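Local coordinates for EchA1_1 (Mycobacterium avium subsp. paratuberculosis, PDB 3R9T), which probably catalyses, as an enoyl-CoA hydratase of the crotonase family, the reversible addition of water to trans-2-enoyl-CoA thioesters in fatty acid metabolism, at residues Arg97-Ile105 / Val211-Val221; Thr6-Glu14 / Val21-Ala29. One frame throughout, in Å; residues are numbered along the deposited sequence. Where two conformers were deposited one is given.

Contact 2 comes first along the chain: residues 6-14 and 21-29 close the short N-terminal beta hairpin, whose strands 11-16 and 19-24 form one margin of the six-stranded crotonase sheet. The chain then passes through helix 35-50 and strand 56-61 before reaching 97-105, where contact 1 opens; 105 residues separate it from 211-221, on helix 208-218, which closes a much longer loop. The two contacts are therefore in series, neither enclosing nor crossing the other. The centres of contact 1 and contact 2 lie about 25 Å apart. Both reach the same sheet, contact 2 at its outer hairpin and contact 1 at the start of strand 104-108, where a helix meeting the second subunit is fastened.

Contact 1 of 2, residues Arg97-Ile105 / Val211-Val221; sequences RHFIDKPTI and VQASKRIAYGV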
ATOM      1  N   ARG B  97      -3.087 -20.233  -2.092  1.00 18.77           N
ATOM      2  CA  ARG B  97      -4.519 -19.962  -1.912  1.00 19.23           C
ATOM      3  C   ARG B  97      -5.077 -20.879  -0.824  1.00 18.97           C
ATOM      4  O   ARG B  97      -6.186 -21.386  -0.937  1.00 19.70           O
ATOM      5  CB  ARG B  97      -5.263 -20.197  -3.232  1.00 19.86           C
ATOM      6  CG  ARG B  97      -6.583 -19.515  -3.367  1.00 23.96           C
ATOM      7  CD  ARG B  97      -7.044 -19.681  -4.821  1.00 29.31           C
ATOM      8  NE  ARG B  97      -8.290 -19.003  -5.133  1.00 34.17           N
ATOM      9  CZ  ARG B  97      -8.913 -19.088  -6.310  1.00 38.12           C
ATOM     10  NH1 ARG B  97      -8.409 -19.834  -7.294  1.00 39.83           N
ATOM     11  NH2 ARG B  97     -10.051 -18.431  -6.506  1.00 39.28           N
ATOM     12  N   HIS B  98      -4.292 -21.080   0.229  1.00 17.69           N
ATOM     13  CA  HIS B  98      -4.642 -21.960   1.334  1.00 17.85           C
ATOM     14  C   HIS B  98      -4.598 -21.183   2.646  1.00 17.97           C
ATOM     15  O   HIS B  98      -3.661 -21.300   3.420  1.00 17.96           O
ATOM     16  CB  HIS B  98      -3.660 -23.123   1.376  1.00 17.56           C
ATOM     17  CG  HIS B  98      -4.065 -24.245   2.273  1.00 18.63           C
ATOM     18  ND1 HIS B  98      -3.412 -25.459   2.244  1.00 18.73           N
ATOM     19  CD2 HIS B  98      -5.041 -24.360   3.206  1.00 21.41           C
ATOM     20  CE1 HIS B  98      -3.971 -26.273   3.123  1.00 21.65           C
ATOM     21  NE2 HIS B  98      -4.960 -25.633   3.719  1.00 20.75           N
ATOM     22  N   PHE B  99      -5.637 -20.405   2.889  1.00 18.27           N
ATOM     23  CA  PHE B  99      -5.721 -19.626   4.099  1.00 18.12           C
ATOM     24  C   PHE B  99      -5.909 -20.547   5.300  1.00 18.22           C
ATOM     25  O   PHE B  99      -6.800 -21.420   5.314  1.00 19.73           O
ATOM     26  CB  PHE B  99      -6.889 -18.631   4.061  1.00 18.26           C
ATOM     27  CG  PHE B  99      -6.999 -17.823   5.325  1.00 17.53           C
ATOM     28  CD1 PHE B  99      -6.232 -16.681   5.490  1.00 18.35           C
ATOM     29  CD2 PHE B  99      -7.800 -18.255   6.375  1.00 19.66           C
ATOM     30  CE1 PHE B  99      -6.283 -15.951   6.683  1.00 17.99           C
ATOM     31  CE2 PHE B  99      -7.877 -17.527   7.568  1.00 19.38           C
ATOM     32  CZ  PHE B  99      -7.118 -16.377   7.713  1.00 20.08           C
ATOM     33  N   ILE B 100      -5.066 -20.320   6.302  1.00 17.98           N
ATOM     34  CA  ILE B 100      -5.235 -20.874   7.638  1.00 18.85           C
ATOM     35  C   ILE B 100      -5.194 -19.751   8.677  1.00 18.39           C
ATOM     36  O   ILE B 100      -4.563 -18.709   8.476  1.00 17.53           O
ATOM     37  CB  ILE B 100      -4.208 -21.993   7.973  1.00 18.96           C
ATOM     38  CG1 ILE B 100      -2.782 -21.448   8.136  1.00 19.16           C
ATOM     39  CG2 ILE B 100      -4.315 -23.126   6.934  1.00 20.11           C
ATOM     40  CD1 ILE B 100      -1.841 -22.465   8.823  1.00 21.58           C
ATOM     41  N   ASP B 101      -5.893 -19.982   9.787  1.00 18.95           N
ATOM     42  CA  ASP B 101      -6.061 -19.089  10.940  0.50 19.40           C
ATOM     43  C   ASP B 101      -4.791 -18.811  11.722  1.00 18.77           C
ATOM     44  O   ASP B 101      -4.714 -17.869  12.542  1.00 19.36           O
ATOM     45  CB  ASP B 101      -7.011 -19.769  11.938  0.50 20.02           C
ATOM     46  CG  ASP B 101      -8.444 -19.792  11.475  0.50 22.57           C
ATOM     47  OD1 ASP B 101      -8.847 -18.892  10.711  0.50 25.82           O
ATOM     48  OD2 ASP B 101      -9.177 -20.711  11.895  0.50 25.54           O
ATOM     49  N   LYS B 102      -3.826 -19.710  11.567  1.00 18.37           N
ATOM     50  CA  LYS B 102      -2.599 -19.638  12.345  1.00 18.87           C
ATOM     51  C   LYS B 102      -1.498 -18.942  11.558  1.00 17.76           C
ATOM     52  O   LYS B 102      -1.441 -19.047  10.341  1.00 17.51           O
ATOM     53  CB  LYS B 102      -2.185 -21.039  12.746  1.00 19.71           C
ATOM     54  CG  LYS B 102      -3.403 -21.900  13.109  1.00 24.00           C
ATOM     55  CD  LYS B 102      -3.300 -22.575  14.420  1.00 27.82           C
ATOM     56  CE  LYS B 102      -4.546 -23.425  14.719  1.00 26.97           C
ATOM     57  NZ  LYS B 102      -4.170 -24.772  15.174  1.00 28.59           N
ATOM     58  N   PRO B 103      -0.626 -18.213  12.254  1.00 18.11           N
ATOM     59  CA  PRO B 103       0.429 -17.499  11.563  1.00 17.99           C
ATOM     60  C   PRO B 103       1.382 -18.403  10.788  1.00 17.59           C
ATOM     61  O   PRO B 103       1.756 -19.491  11.270  1.00 17.90           O
ATOM     62  CB  PRO B 103       1.172 -16.777  12.700  1.00 18.79           C
ATOM     63  CG  PRO B 103       0.861 -17.590  13.932  1.00 20.27           C
ATOM     64  CD  PRO B 103      -0.546 -18.028  13.715  1.00 19.32           C
ATOM     65  N   THR B 104       1.757 -17.921   9.598  1.00 16.44           N
ATOM     66  CA  THR B 104       2.739 -18.561   8.731  1.00 16.65           C
ATOM     67  C   THR B 104       3.960 -17.677   8.518  1.00 17.14           C
ATOM     68  O   THR B 104       3.835 -16.491   8.269  1.00 16.40           O
ATOM     69  CB  THR B 104       2.134 -18.944   7.364  1.00 16.94           C
ATOM     70  OG1 THR B 104       1.638 -17.764   6.710  1.00 16.33           O
ATOM     71  CG2 THR B 104       0.972 -19.974   7.553  1.00 18.02           C
ATOM     72  N   ILE B 105       5.140 -18.274   8.636  1.00 16.85           N
ATOM     73  CA  ILE B 105       6.393 -17.580   8.507  1.00 16.99           C
ATOM     74  C   ILE B 105       7.223 -18.356   7.513  1.00 16.84           C
ATOM     75  O   ILE B 105       7.513 -19.536   7.731  1.00 18.64           O
ATOM     76  CB  ILE B 105       7.142 -17.561   9.850  1.00 17.48           C
ATOM     77  CG1 ILE B 105       6.276 -16.944  10.954  1.00 19.79           C
ATOM     78  CG2 ILE B 105       8.534 -16.877   9.680  1.00 18.00           C
ATOM     79  CD1 ILE B 105       6.849 -17.181  12.370  1.00 23.07           C
ATOM     80  N   VAL B 211      -5.143 -13.848  17.885  1.00 19.36           N
ATOM     81  CA  VAL B 211      -4.234 -13.914  16.715  1.00 19.40           C
ATOM     82  C   VAL B 211      -5.016 -14.376  15.469  1.00 19.08           C
ATOM     83  O   VAL B 211      -4.899 -13.796  14.372  1.00 19.22           O
ATOM     84  CB  VAL B 211      -3.015 -14.849  17.017  1.00 19.21           C
ATOM     85  CG1 VAL B 211      -2.212 -15.213  15.729  1.00 20.05           C
ATOM     86  CG2 VAL B 211      -2.109 -14.231  18.089  1.00 20.59           C
ATOM     87  N   GLN B 212      -5.826 -15.411  15.678  1.00 20.00           N
ATOM     88  CA  GLN B 212      -6.664 -16.022  14.636  1.00 20.28           C
ATOM     89  C   GLN B 212      -7.676 -15.022  14.103  1.00 19.94           C
ATOM     90  O   GLN B 212      -7.798 -14.839  12.883  1.00 20.34           O
ATOM     91  CB  GLN B 212      -7.332 -17.291  15.174  1.00 21.21           C
ATOM     92  CG  GLN B 212      -6.291 -18.358  15.385  1.00 22.74           C
ATOM     93  CD  GLN B 212      -6.720 -19.574  16.166  1.00 28.70           C
ATOM     94  OE1 GLN B 212      -5.863 -20.353  16.594  1.00 35.62           O
ATOM     95  NE2 GLN B 212      -8.011 -19.764  16.355  1.00 32.00           N
ATOM     96  N   ALA B 213      -8.361 -14.335  15.013  1.00 19.90           N
ATOM     97  CA  ALA B 213      -9.341 -13.332  14.616  1.00 18.90           C
ATOM     98  C   ALA B 213      -8.672 -12.167  13.885  1.00 18.14           C
ATOM     99  O   ALA B 213      -9.204 -11.638  12.900  1.00 16.84           O
ATOM    100  CB  ALA B 213     -10.105 -12.815  15.815  1.00 19.43           C
ATOM    101  N   SER B 214      -7.501 -11.751  14.373  1.00 18.01           N
ATOM    102  CA  SER B 214      -6.764 -10.651  13.745  1.00 17.22           C
ATOM    103  C   SER B 214      -6.373 -11.000  12.321  1.00 17.47           C
ATOM    104  O   SER B 214      -6.496 -10.176  11.420  1.00 16.55           O
ATOM    105  CB  SER B 214      -5.502 -10.278  14.544  1.00 17.82           C
ATOM    106  OG  SER B 214      -5.838  -9.763  15.808  1.00 18.47           O
ATOM    107  N   LYS B 215      -5.932 -12.235  12.108  1.00 17.74           N
ATOM    108  CA  LYS B 215      -5.632 -12.696  10.744  1.00 18.87           C
ATOM    109  C   LYS B 215      -6.837 -12.673   9.834  1.00 19.12           C
ATOM    110  O   LYS B 215      -6.748 -12.195   8.711  1.00 19.73           O
ATOM    111  CB  LYS B 215      -5.075 -14.128  10.730  1.00 19.82           C
ATOM    112  CG  LYS B 215      -3.588 -14.244  10.723  1.00 22.02           C
ATOM    113  CD  LYS B 215      -3.095 -15.662  10.274  1.00 19.90           C
ATOM    114  CE  LYS B 215      -3.143 -15.910   8.771  1.00 21.48           C
ATOM    115  NZ  LYS B 215      -2.254 -17.086   8.356  1.00 18.58           N
ATOM    116  N   ARG B 216      -7.968 -13.191  10.297  1.00 18.26           N
ATOM    117  CA  ARG B 216      -9.149 -13.242   9.449  1.00 19.72           C
ATOM    118  C   ARG B 216      -9.561 -11.834   9.045  1.00 19.50           C
ATOM    119  O   ARG B 216      -9.899 -11.607   7.883  1.00 21.28           O
ATOM    120  CB  ARG B 216     -10.303 -13.960  10.133  1.00 20.07           C
ATOM    121  CG  ARG B 216     -10.061 -15.442  10.309  1.00 19.89           C
ATOM    122  CD  ARG B 216     -11.267 -16.173  10.768  1.00 22.91           C
ATOM    123  NE  ARG B 216     -11.662 -15.799  12.116  1.00 23.84           N
ATOM    124  CZ  ARG B 216     -11.345 -16.465  13.222  1.00 23.23           C
ATOM    125  NH1 ARG B 216     -11.790 -16.017  14.382  1.00 22.21           N
ATOM    126  NH2 ARG B 216     -10.617 -17.577  13.186  1.00 23.64           N
ATOM    127  N   ILE B 217      -9.515 -10.881   9.976  1.00 18.48           N
ATOM    128  CA  ILE B 217      -9.956  -9.534   9.643  1.00 17.49           C
ATOM    129  C   ILE B 217      -8.954  -8.849   8.712  1.00 16.36           C
ATOM    130  O   ILE B 217      -9.353  -8.227   7.743  1.00 17.11           O
ATOM    131  CB  ILE B 217     -10.126  -8.653  10.880  1.00 16.98           C
ATOM    132  CG1 ILE B 217     -11.243  -9.167  11.765  1.00 17.67           C
ATOM    133  CG2 ILE B 217     -10.441  -7.208  10.466  1.00 17.47           C
ATOM    134  CD1 ILE B 217     -11.085  -8.808  13.247  1.00 18.58           C
ATOM    135  N   ALA B 218      -7.659  -8.976   8.995  1.00 16.70           N
ATOM    136  CA  ALA B 218      -6.601  -8.289   8.227  1.00 17.13           C
ATOM    137  C   ALA B 218      -6.570  -8.726   6.777  1.00 18.15           C
ATOM    138  O   ALA B 218      -6.188  -7.948   5.903  1.00 20.01           O
ATOM    139  CB  ALA B 218      -5.226  -8.536   8.868  1.00 17.49           C
ATOM    140  N   TYR B 219      -6.922  -9.979   6.525  1.00 17.79           N
ATOM    141  CA  TYR B 219      -6.963 -10.477   5.143  1.00 18.54           C
ATOM    142  C   TYR B 219      -8.368 -10.472   4.534  1.00 19.87           C
ATOM    143  O   TYR B 219      -8.521 -10.896   3.404  1.00 21.13           O
ATOM    144  CB  TYR B 219      -6.369 -11.876   5.031  1.00 18.46           C
ATOM    145  CG  TYR B 219      -4.876 -11.895   5.250  1.00 18.17           C
ATOM    146  CD1 TYR B 219      -4.345 -12.437   6.396  1.00 17.64           C
ATOM    147  CD2 TYR B 219      -3.990 -11.355   4.305  1.00 21.25           C
ATOM    148  CE1 TYR B 219      -2.969 -12.438   6.623  1.00 20.95           C
ATOM    149  CE2 TYR B 219      -2.594 -11.351   4.529  1.00 22.20           C
ATOM    150  CZ  TYR B 219      -2.097 -11.904   5.691  1.00 22.48           C
ATOM    151  OH  TYR B 219      -0.724 -11.931   5.928  1.00 23.72           O
ATOM    152  N   GLY B 220      -9.379  -9.982   5.244  1.00 19.74           N
ATOM    153  CA  GLY B 220     -10.732  -9.938   4.674  1.00 20.70           C
ATOM    154  C   GLY B 220     -11.288 -11.303   4.351  1.00 21.34           C
ATOM    155  O   GLY B 220     -11.764 -11.541   3.257  1.00 22.09           O
ATOM    156  N   VAL B 221     -11.263 -12.194   5.334  1.00 21.47           N
ATOM    157  CA  VAL B 221     -11.655 -13.576   5.134  1.00 22.56           C
ATOM    158  C   VAL B 221     -13.095 -13.804   5.535  1.00 24.18           C
ATOM    159  O   VAL B 221     -13.492 -13.513   6.664  1.00 24.68           O
ATOM    160  CB  VAL B 221     -10.734 -14.516   5.920  1.00 22.38           C
ATOM    161  CG1 VAL B 221     -11.231 -16.003   5.862  1.00 23.10           C
ATOM    162  CG2 VAL B 221      -9.290 -14.334   5.402  1.00 22.16           C
TER
HETATM  163  O   HOH W   1      -2.851 -18.110   5.699  1.00 14.30           O
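The Phe99 ring carries Val221 over one face, CG2 standing 3.7 Å from the ring centroid and only 15° off the normal, a CH-pi contact. Tyr219 CD1 comes in at the edge, near the ring plane, while Lys215 CE and Arg216 CG approach obliquely. The phenyl is swung there by a chi1 of 179°, which sets CG anti to the backbone N and lays the ring against the end of helix 208-218. Over one face of the Arg216 guanidinium, toward its rim, lie Gln212 O and Ala213 N. Asp101 OD1 sits at its edge, 3.3 Å from Arg216 NH2, a weak salt bridge that is doubtful because it holds for one of two Asp101 conformers. The firmer partner of Arg216 is Glu239 of the second subunit, a salt bridge through NE; helix 208-218 faces that subunit. In the crotonase fold of this family, the loop at 97-103 leads into strand 104-108 of the central sheet, and the helix packs beside that entrance; it ends in a Schellman motif, with Gly220 at positive phi turning the chain toward Val221. Between loop and helix runs the buried Lys215. Bent at chi3 (78°), its chain carries Lys215 NZ to the loop carbonyls, bonding Ile100 O at 2.8 Å and Lys102 O at 2.9 Å. The second carbonyl is met from above its plane. A water accepts from NZ and from Ile100 N, and Asp124 supplies the opposing charge, probably keeping the ammonium protonated; that aspartate also binds Tyr219 OH and Thr104 N. Asp101 O finds no hydrogen-bond partner but receives a CA-H...O contact from Gln212 CA at 3.4 Å. Nearer the strand, Pro103 CD meets Val211 CG1 at 3.8 Å, the two side chains crossing at about a right angle.

Contact 2 of 2, residues Thr6-Glu14 / Val21-Ala29; sequences TDAPGALAE and VITINRPEA
With chi1 at -165°, Asn25 holds its CG anti to the backbone N and brings its amide to the carbonyl of Pro9, where Asn25 ND2 gives a hydrogen bond of 3.0 Å to Pro9 O, in the carbonyl plane. Leu12, its CG anti to its own carbonyl carbon (chi1 -55°), leans obliquely across that amide, CG lying 3.9 Å from Asn25 ND2. Ala8 CB adds a further contact to the same nitrogen. The backbone of Asn25 joins the grip: its N binds Gly10 O at 2.7 Å, so side chain and main chain together fasten the segment that precedes the first strand. Beyond it runs a regular antiparallel hairpin. Leu12 with Thr23 and Glu14 with Val21 are hydrogen-bonded pairs, each joined by two N-H...O bonds; Ala11 with Ile24 and Ala13 with Ile22 are non-hydrogen-bonded pairs. The strand segments run 4.6 Å apart at 162°. On the face of Leu12 and Thr23, Glu14 CG lies alongside Val21 CB at 3.9 Å, both side chains pointing the same way, while the Glu14 carboxylate turns to Arg16. A water bridges the strands here, donating to Val21 O, more weakly to Leu12 O, and also hydrogen-bonded to Thr23 OG1. Arg26, just past the strand, is held by Asp72 and Ala32 O. Ala11, Ile22 and Ile24 pack on helix 35-50, Val21 reaches helix 192-204 from the other face, and strand 19-24 bonds along its far edge to strand 56-61, leaving strand 11-16 outermost in the sheet of this chain.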
ATOM      1  N   THR B   6      15.067 -44.474  -2.196  1.00 67.27           N
ATOM      2  CA  THR B   6      14.713 -43.054  -1.910  1.00 65.81           C
ATOM      3  C   THR B   6      13.283 -42.968  -1.374  1.00 64.92           C
ATOM      4  O   THR B   6      13.047 -43.246  -0.197  1.00 65.09           O
ATOM      5  CB  THR B   6      14.888 -42.163  -3.162  1.00 65.43           C
ATOM      6  N   ASP B   7      12.334 -42.593  -2.229  1.00 63.81           N
ATOM      7  CA  ASP B   7      10.931 -42.501  -1.828  1.00 62.59           C
ATOM      8  C   ASP B   7      10.681 -41.531  -0.668  1.00 60.75           C
ATOM      9  O   ASP B   7       9.827 -41.787   0.181  1.00 60.71           O
ATOM     10  CB  ASP B   7      10.392 -43.892  -1.467  1.00 63.56           C
ATOM     11  N   ALA B   8      11.418 -40.422  -0.636  1.00 58.81           N
ATOM     12  CA  ALA B   8      11.174 -39.381   0.357  1.00 56.63           C
ATOM     13  C   ALA B   8      10.079 -38.465  -0.166  1.00 54.31           C
ATOM     14  O   ALA B   8      10.023 -38.189  -1.366  1.00 54.25           O
ATOM     15  CB  ALA B   8      12.435 -38.589   0.625  1.00 56.50           C
ATOM     16  N   PRO B   9       9.203 -37.993   0.728  1.00 51.79           N
ATOM     17  CA  PRO B   9       8.092 -37.155   0.322  1.00 49.63           C
ATOM     18  C   PRO B   9       8.554 -35.775  -0.106  1.00 47.03           C
ATOM     19  O   PRO B   9       9.647 -35.339   0.256  1.00 46.75           O
ATOM     20  CB  PRO B   9       7.238 -37.075   1.584  1.00 49.47           C
ATOM     21  CG  PRO B   9       8.176 -37.299   2.682  1.00 50.48           C
ATOM     22  CD  PRO B   9       9.227 -38.204   2.184  1.00 51.80           C
ATOM     23  N   GLY B  10       7.713 -35.111  -0.887  1.00 44.26           N
ATOM     24  CA  GLY B  10       8.029 -33.802  -1.432  1.00 41.79           C
ATOM     25  C   GLY B  10       8.209 -32.742  -0.369  1.00 39.46           C
ATOM     26  O   GLY B  10       8.941 -31.777  -0.581  1.00 38.51           O
ATOM     27  N   ALA B  11       7.534 -32.910   0.765  1.00 37.41           N
ATOM     28  CA  ALA B  11       7.693 -32.011   1.897  1.00 36.11           C
ATOM     29  C   ALA B  11       7.601 -32.799   3.191  1.00 35.95           C
ATOM     30  O   ALA B  11       6.808 -33.732   3.294  1.00 36.35           O
ATOM     31  CB  ALA B  11       6.629 -30.924   1.862  1.00 34.92           C
ATOM     32  N   LEU B  12       8.416 -32.419   4.167  1.00 35.45           N
ATOM     33  CA  LEU B  12       8.384 -33.008   5.503  1.00 35.99           C
ATOM     34  C   LEU B  12       7.634 -32.067   6.433  1.00 35.13           C
ATOM     35  O   LEU B  12       7.578 -30.860   6.188  1.00 34.29           O
ATOM     36  CB  LEU B  12       9.809 -33.219   6.030  1.00 36.75           C
ATOM     37  CG  LEU B  12      10.763 -34.032   5.148  1.00 38.43           C
ATOM     38  CD1 LEU B  12      12.207 -33.915   5.644  1.00 39.58           C
ATOM     39  CD2 LEU B  12      10.322 -35.488   5.093  1.00 40.29           C
ATOM     40  N   ALA B  13       7.035 -32.621   7.481  1.00 35.17           N
ATOM     41  CA  ALA B  13       6.463 -31.813   8.548  1.00 35.27           C
ATOM     42  C   ALA B  13       6.993 -32.346   9.861  1.00 36.59           C
ATOM     43  O   ALA B  13       7.061 -33.563  10.061  1.00 36.48           O
ATOM     44  CB  ALA B  13       4.948 -31.854   8.523  1.00 35.40           C
ATOM     45  N   GLU B  14       7.410 -31.428  10.726  1.00 36.95           N
ATOM     46  CA  GLU B  14       7.935 -31.768  12.037  1.00 39.00           C
ATOM     47  C   GLU B  14       7.445 -30.719  13.032  1.00 39.01           C
ATOM     48  O   GLU B  14       7.046 -29.624  12.635  1.00 37.67           O
ATOM     49  CB  GLU B  14       9.469 -31.873  11.989  1.00 39.73           C
ATOM     50  CG  GLU B  14      10.253 -30.573  11.964  1.00 41.38           C
ATOM     51  CD  GLU B  14      11.745 -30.809  12.132  1.00 44.75           C
ATOM     52  OE1 GLU B  14      12.321 -31.627  11.381  1.00 46.95           O
ATOM     53  OE2 GLU B  14      12.345 -30.179  13.025  1.00 46.63           O
ATOM     54  N   VAL B  21       6.976 -27.086  11.650  1.00 25.06           N
ATOM     55  CA  VAL B  21       7.949 -26.725  10.637  1.00 24.83           C
ATOM     56  C   VAL B  21       7.733 -27.615   9.416  1.00 24.74           C
ATOM     57  O   VAL B  21       7.826 -28.852   9.501  1.00 25.40           O
ATOM     58  CB  VAL B  21       9.388 -26.884  11.160  1.00 25.10           C
ATOM     59  CG1 VAL B  21      10.409 -26.593  10.064  1.00 25.12           C
ATOM     60  CG2 VAL B  21       9.615 -25.991  12.370  1.00 24.98           C
ATOM     61  N   ILE B  22       7.440 -26.972   8.288  1.00 23.76           N
ATOM     62  CA  ILE B  22       7.240 -27.645   7.007  1.00 23.11           C
ATOM     63  C   ILE B  22       8.456 -27.400   6.120  1.00 23.46           C
ATOM     64  O   ILE B  22       8.794 -26.248   5.844  1.00 22.06           O
ATOM     65  CB  ILE B  22       5.997 -27.079   6.277  1.00 22.22           C
ATOM     66  CG1 ILE B  22       4.754 -27.234   7.140  1.00 22.51           C
ATOM     67  CG2 ILE B  22       5.779 -27.767   4.927  1.00 23.43           C
ATOM     68  CD1 ILE B  22       3.466 -26.689   6.490  1.00 23.76           C
ATOM     69  N   THR B  23       9.102 -28.466   5.654  1.00 24.43           N
ATOM     70  CA  THR B  23      10.326 -28.326   4.881  1.00 25.38           C
ATOM     71  C   THR B  23      10.124 -28.896   3.479  1.00 26.31           C
ATOM     72  O   THR B  23       9.798 -30.084   3.329  1.00 27.01           O
ATOM     73  CB  THR B  23      11.511 -29.035   5.584  1.00 26.15           C
ATOM     74  OG1 THR B  23      11.663 -28.548   6.928  1.00 27.78           O
ATOM     75  CG2 THR B  23      12.800 -28.819   4.810  1.00 26.54           C
ATOM     76  N   ILE B  24      10.303 -28.062   2.457  1.00 26.02           N
ATOM     77  CA  ILE B  24      10.239 -28.546   1.087  1.00 26.43           C
ATOM     78  C   ILE B  24      11.461 -29.449   0.934  1.00 27.95           C
ATOM     79  O   ILE B  24      12.566 -29.067   1.326  1.00 28.06           O
ATOM     80  CB  ILE B  24      10.287 -27.411   0.069  1.00 25.80           C
ATOM     81  CG1 ILE B  24       9.096 -26.462   0.250  1.00 23.85           C
ATOM     82  CG2 ILE B  24      10.278 -27.975  -1.341  1.00 26.03           C
ATOM     83  CD1 ILE B  24       9.261 -25.137  -0.502  1.00 24.66           C
ATOM     84  N   ASN B  25      11.248 -30.635   0.372  1.00 29.17           N
ATOM     85  CA  ASN B  25      12.222 -31.717   0.421  1.00 30.85           C
ATOM     86  C   ASN B  25      12.637 -32.213  -0.972  1.00 31.73           C
ATOM     87  O   ASN B  25      12.627 -33.419  -1.242  1.00 32.89           O
ATOM     88  CB  ASN B  25      11.630 -32.859   1.261  1.00 31.43           C
ATOM     89  CG  ASN B  25      12.669 -33.884   1.691  1.00 33.99           C
ATOM     90  OD1 ASN B  25      13.822 -33.545   1.949  1.00 36.04           O
ATOM     91  ND2 ASN B  25      12.254 -35.148   1.776  1.00 36.03           N
ATOM     92  N   ARG B  26      13.006 -31.285  -1.856  1.00 31.76           N
ATOM     93  CA  ARG B  26      13.594 -31.657  -3.158  1.00 32.91           C
ATOM     94  C   ARG B  26      14.875 -30.896  -3.471  1.00 33.57           C
ATOM     95  O   ARG B  26      14.965 -30.224  -4.505  1.00 33.10           O
ATOM     96  CB  ARG B  26      12.606 -31.426  -4.294  1.00 32.47           C
ATOM     97  CG  ARG B  26      11.349 -32.242  -4.221  1.00 33.10           C
ATOM     98  CD  ARG B  26      10.523 -31.941  -5.434  1.00 33.48           C
ATOM     99  NE  ARG B  26      11.106 -32.509  -6.652  1.00 33.38           N
ATOM    100  CZ  ARG B  26      11.081 -31.933  -7.854  1.00 35.99           C
ATOM    101  NH1 ARG B  26      10.531 -30.735  -8.031  1.00 35.48           N
ATOM    102  NH2 ARG B  26      11.629 -32.553  -8.895  1.00 37.31           N
ATOM    103  N   PRO B  27      15.884 -31.008  -2.595  1.00 34.97           N
ATOM    104  CA  PRO B  27      17.083 -30.219  -2.832  1.00 36.17           C
ATOM    105  C   PRO B  27      17.793 -30.586  -4.135  1.00 37.99           C
ATOM    106  O   PRO B  27      18.363 -29.705  -4.770  1.00 38.39           O
ATOM    107  CB  PRO B  27      17.955 -30.507  -1.604  1.00 36.64           C
ATOM    108  CG  PRO B  27      17.459 -31.791  -1.055  1.00 36.67           C
ATOM    109  CD  PRO B  27      16.005 -31.879  -1.416  1.00 35.33           C
ATOM    110  N   GLU B  28      17.724 -31.855  -4.547  1.00 39.73           N
ATOM    111  CA  GLU B  28      18.279 -32.282  -5.842  1.00 41.24           C
ATOM    112  C   GLU B  28      17.687 -31.501  -7.029  1.00 40.62           C
ATOM    113  O   GLU B  28      18.268 -31.481  -8.117  1.00 41.22           O
ATOM    114  CB  GLU B  28      18.077 -33.793  -6.055  1.00 42.55           C
ATOM    115  CG  GLU B  28      16.629 -34.230  -6.388  1.00 43.96           C
ATOM    116  CD  GLU B  28      15.750 -34.477  -5.165  1.00 45.74           C
ATOM    117  OE1 GLU B  28      16.132 -34.082  -4.038  1.00 46.50           O
ATOM    118  OE2 GLU B  28      14.663 -35.071  -5.343  1.00 48.10           O
ATOM    119  N   ALA B  29      16.525 -30.881  -6.818  1.00 39.19           N
ATOM    120  CA  ALA B  29      15.880 -30.061  -7.843  1.00 38.54           C
ATOM    121  C   ALA B  29      15.665 -28.615  -7.382  1.00 37.11           C
ATOM    122  O   ALA B  29      14.736 -27.943  -7.840  1.00 36.51           O
ATOM    123  CB  ALA B  29      14.550 -30.687  -8.253  1.00 38.63           C
TER
HETATM  124  O   HOH W   2      10.125 -30.186   8.437  1.00 20.97           O